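Local coordinates for protein HAD hydrolase, family IA, variant 3 (Entamoeba histolytica, PDB 6W04) that probably acts as a magnesium-dependent hydrolase of the haloacid dehalogenase superfamily, its exact substrate not established, at residues A3-F8 and K155-S160. Sequence-based numbering, arbitrary orientation.
Sequences AVLFDF and KKLGVS. With MG (magnesium ion), chain B.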
ATOM      1  N   ALA A   3      -2.987  -6.792 -16.690  1.00 45.76           N
ATOM      2  CA  ALA A   3      -1.927  -6.478 -15.748  1.00 51.11           C
ATOM      3  C   ALA A   3      -2.427  -6.690 -14.329  1.00 46.75           C
ATOM      4  O   ALA A   3      -3.630  -6.799 -14.079  1.00 48.05           O
ATOM      5  CB  ALA A   3      -1.423  -5.039 -15.920  1.00 47.43           C
ATOM      6  N   VAL A   4      -1.471  -6.763 -13.410  1.00 38.00           N
ATOM      7  CA  VAL A   4      -1.721  -6.765 -11.972  1.00 36.48           C
ATOM      8  C   VAL A   4      -1.000  -5.574 -11.363  1.00 40.12           C
ATOM      9  O   VAL A   4       0.194  -5.375 -11.609  1.00 35.30           O
ATOM     10  CB  VAL A   4      -1.232  -8.063 -11.309  1.00 39.06           C
ATOM     11  CG1 VAL A   4      -1.466  -8.011  -9.800  1.00 35.02           C
ATOM     12  CG2 VAL A   4      -1.877  -9.272 -11.959  1.00 46.36           C
ATOM     13  N   LEU A   5      -1.709  -4.796 -10.553  1.00 34.13           N
ATOM     14  CA  LEU A   5      -1.115  -3.638  -9.888  1.00 33.57           C
ATOM     15  C   LEU A   5      -1.128  -3.927  -8.395  1.00 35.89           C
ATOM     16  O   LEU A   5      -2.204  -4.043  -7.799  1.00 33.47           O
ATOM     17  CB  LEU A   5      -1.892  -2.362 -10.225  1.00 35.16           C
ATOM     18  CG  LEU A   5      -2.240  -2.237 -11.720  1.00 41.85           C
ATOM     19  CD1 LEU A   5      -3.095  -0.983 -12.010  1.00 37.78           C
ATOM     20  CD2 LEU A   5      -0.953  -2.263 -12.574  1.00 40.77           C
ATOM     21  N   PHE A   6       0.057  -4.088  -7.795  1.00 30.09           N
ATOM     22  CA  PHE A   6       0.157  -4.351  -6.358  1.00 34.52           C
ATOM     23  C   PHE A   6       0.364  -3.065  -5.557  1.00 30.78           C
ATOM     24  O   PHE A   6       1.346  -2.340  -5.773  1.00 29.35           O
ATOM     25  CB  PHE A   6       1.333  -5.270  -6.026  1.00 33.01           C
ATOM     26  CG  PHE A   6       1.264  -6.651  -6.638  1.00 28.40           C
ATOM     27  CD1 PHE A   6       0.699  -7.703  -5.931  1.00 31.92           C
ATOM     28  CD2 PHE A   6       1.865  -6.911  -7.861  1.00 33.67           C
ATOM     29  CE1 PHE A   6       0.681  -9.001  -6.462  1.00 34.85           C
ATOM     30  CE2 PHE A   6       1.833  -8.200  -8.414  1.00 39.32           C
ATOM     31  CZ  PHE A   6       1.255  -9.236  -7.710  1.00 37.25           C
ATOM     32  N   ASP A   7      -0.496  -2.844  -4.568  1.00 27.57           N
ATOM     33  CA  ASP A   7      -0.140  -1.938  -3.476  1.00 29.04           C
ATOM     34  C   ASP A   7       0.995  -2.556  -2.680  1.00 32.35           C
ATOM     35  O   ASP A   7       1.192  -3.771  -2.706  1.00 30.73           O
ATOM     36  CB  ASP A   7      -1.344  -1.710  -2.571  1.00 24.95           C
ATOM     37  CG  ASP A   7      -1.047  -0.790  -1.413  1.00 35.70           C
ATOM     38  OD1 ASP A   7      -0.452   0.286  -1.637  1.00 31.60           O
ATOM     39  OD2 ASP A   7      -1.442  -1.136  -0.281  1.00 34.18           O
ATOM     40  N   PHE A   8       1.753  -1.737  -1.950  1.00 28.02           N
ATOM     41  CA  PHE A   8       2.888  -2.293  -1.222  1.00 27.79           C
ATOM     42  C   PHE A   8       2.626  -2.387   0.279  1.00 29.84           C
ATOM     43  O   PHE A   8       2.485  -3.501   0.800  1.00 28.61           O
ATOM     44  CB  PHE A   8       4.168  -1.529  -1.530  1.00 28.38           C
ATOM     45  CG  PHE A   8       5.396  -2.264  -1.077  1.00 29.55           C
ATOM     46  CD1 PHE A   8       5.940  -3.270  -1.864  1.00 30.40           C
ATOM     47  CD2 PHE A   8       5.940  -2.019   0.173  1.00 30.51           C
ATOM     48  CE1 PHE A   8       7.043  -3.989  -1.438  1.00 31.88           C
ATOM     49  CE2 PHE A   8       7.053  -2.721   0.601  1.00 33.64           C
ATOM     50  CZ  PHE A   8       7.597  -3.709  -0.204  1.00 31.30           C
ATOM     51  N   LYS A 155      -0.910   3.117 -17.225  1.00 42.83           N
ATOM     52  CA  LYS A 155      -0.285   3.782 -18.363  1.00 52.39           C
ATOM     53  C   LYS A 155       1.195   3.431 -18.460  1.00 51.49           C
ATOM     54  O   LYS A 155       1.733   3.291 -19.564  1.00 52.11           O
ATOM     55  CB  LYS A 155      -0.477   5.296 -18.258  1.00 52.49           C
ATOM     56  CG  LYS A 155       0.239   6.102 -19.340  1.00 62.93           C
ATOM     57  CD  LYS A 155      -0.125   7.578 -19.240  1.00 74.29           C
ATOM     58  CE  LYS A 155       0.849   8.468 -19.988  1.00 81.50           C
ATOM     59  NZ  LYS A 155       0.516   9.907 -19.776  1.00 84.75           N
ATOM     60  N   LYS A 156       1.867   3.275 -17.315  1.00 44.12           N
ATOM     61  CA  LYS A 156       3.274   2.877 -17.327  1.00 47.74           C
ATOM     62  C   LYS A 156       3.448   1.486 -17.927  1.00 48.38           C
ATOM     63  O   LYS A 156       4.417   1.229 -18.645  1.00 48.27           O
ATOM     64  CB  LYS A 156       3.847   2.928 -15.908  1.00 44.10           C
ATOM     65  CG  LYS A 156       5.355   3.042 -15.835  1.00 48.15           C
ATOM     66  CD  LYS A 156       5.842   4.398 -16.309  1.00 55.15           C
ATOM     67  CE  LYS A 156       7.328   4.566 -16.082  1.00 54.90           C
ATOM     68  NZ  LYS A 156       7.791   5.896 -16.536  1.00 63.25           N
ATOM     69  N   LEU A 157       2.513   0.576 -17.657  1.00 47.92           N
ATOM     70  CA  LEU A 157       2.601  -0.759 -18.234  1.00 48.50           C
ATOM     71  C   LEU A 157       2.005  -0.834 -19.634  1.00 57.63           C
ATOM     72  O   LEU A 157       2.107  -1.885 -20.277  1.00 55.96           O
ATOM     73  CB  LEU A 157       1.915  -1.772 -17.318  1.00 43.58           C
ATOM     74  CG  LEU A 157       2.573  -1.973 -15.952  1.00 43.32           C
ATOM     75  CD1 LEU A 157       1.850  -3.067 -15.169  1.00 39.30           C
ATOM     76  CD2 LEU A 157       4.046  -2.309 -16.129  1.00 43.21           C
ATOM     77  N   GLY A 158       1.407   0.249 -20.123  1.00 60.15           N
ATOM     78  CA  GLY A 158       0.856   0.265 -21.465  1.00 59.74           C
ATOM     79  C   GLY A 158      -0.401  -0.557 -21.630  1.00 62.51           C
ATOM     80  O   GLY A 158      -0.645  -1.086 -22.718  1.00 60.89           O
ATOM     81  N   VAL A 159      -1.214  -0.662 -20.578  1.00 53.42           N
ATOM     82  CA  VAL A 159      -2.388  -1.522 -20.549  1.00 56.64           C
ATOM     83  C   VAL A 159      -3.616  -0.673 -20.229  1.00 54.09           C
ATOM     84  O   VAL A 159      -3.513   0.472 -19.794  1.00 57.19           O
ATOM     85  CB  VAL A 159      -2.243  -2.667 -19.527  1.00 51.52           C
ATOM     86  CG1 VAL A 159      -1.058  -3.568 -19.889  1.00 50.11           C
ATOM     87  CG2 VAL A 159      -2.088  -2.095 -18.104  1.00 54.18           C
ATOM     88  N   SER A 160      -4.789  -1.253 -20.452  1.00 51.87           N
ATOM     89  CA  SER A 160      -6.048  -0.592 -20.153  1.00 52.91           C
ATOM     90  C   SER A 160      -6.418  -0.846 -18.695  1.00 48.68           C
ATOM     91  O   SER A 160      -6.388  -1.994 -18.238  1.00 57.08           O
ATOM     92  CB  SER A 160      -7.152  -1.091 -21.090  1.00 60.60           C
ATOM     93  OG  SER A 160      -8.363  -1.265 -20.375  1.00 68.00           O
TER
HETATM   94 MG    MG B 301      -1.656  -0.331   1.599  1.00 28.64          MG
HETATM   95  O   HOH W   1      -3.204   0.799   0.662  1.00 29.29           O
HETATM   96  O   HOH W   2      -1.938   0.160   3.730  1.00 30.53           O
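The methyl of A3 points at the end of helix 148-157 and is met by two branches: V159 CG2 lies 3.7 Å from A3 CB, and L157 CD1 lies 3.9 Å from the same carbon. L157 CD1 also reaches L5, whose CD2 lies 3.9 Å from L157 CD1; the two leucines run past each other in opposite directions, touching by one methyl each. In L5, CG is anti to the carbonyl carbon (chi1 -45°), and CD2 turns back along the strand toward A3. L157 has the same first torsion (chi1 -65°), and its extended chain carries CD1 to both A3 CB and L5 CD2. The contact is wholly apolar, with no hydrogen bond across it. G158, with positive phi (72°), ends the helix in a Schellman motif; L157 before it and V159 after it both point toward the strand. Farther along the chain, D7 OD2 binds magnesium at 2.1 Å, with two waters, N9 O and D169 OD2 as further ligands, while D7 OD1 forms a salt bridge with K144. Strand 3-7 runs between parallel strands 105-112 and 164-168 in this Rossmann-like HAD core; helix 148-157 packs on one face of the sheet, Y150 and A153 also touching L5, before the chain enters strand 164-168.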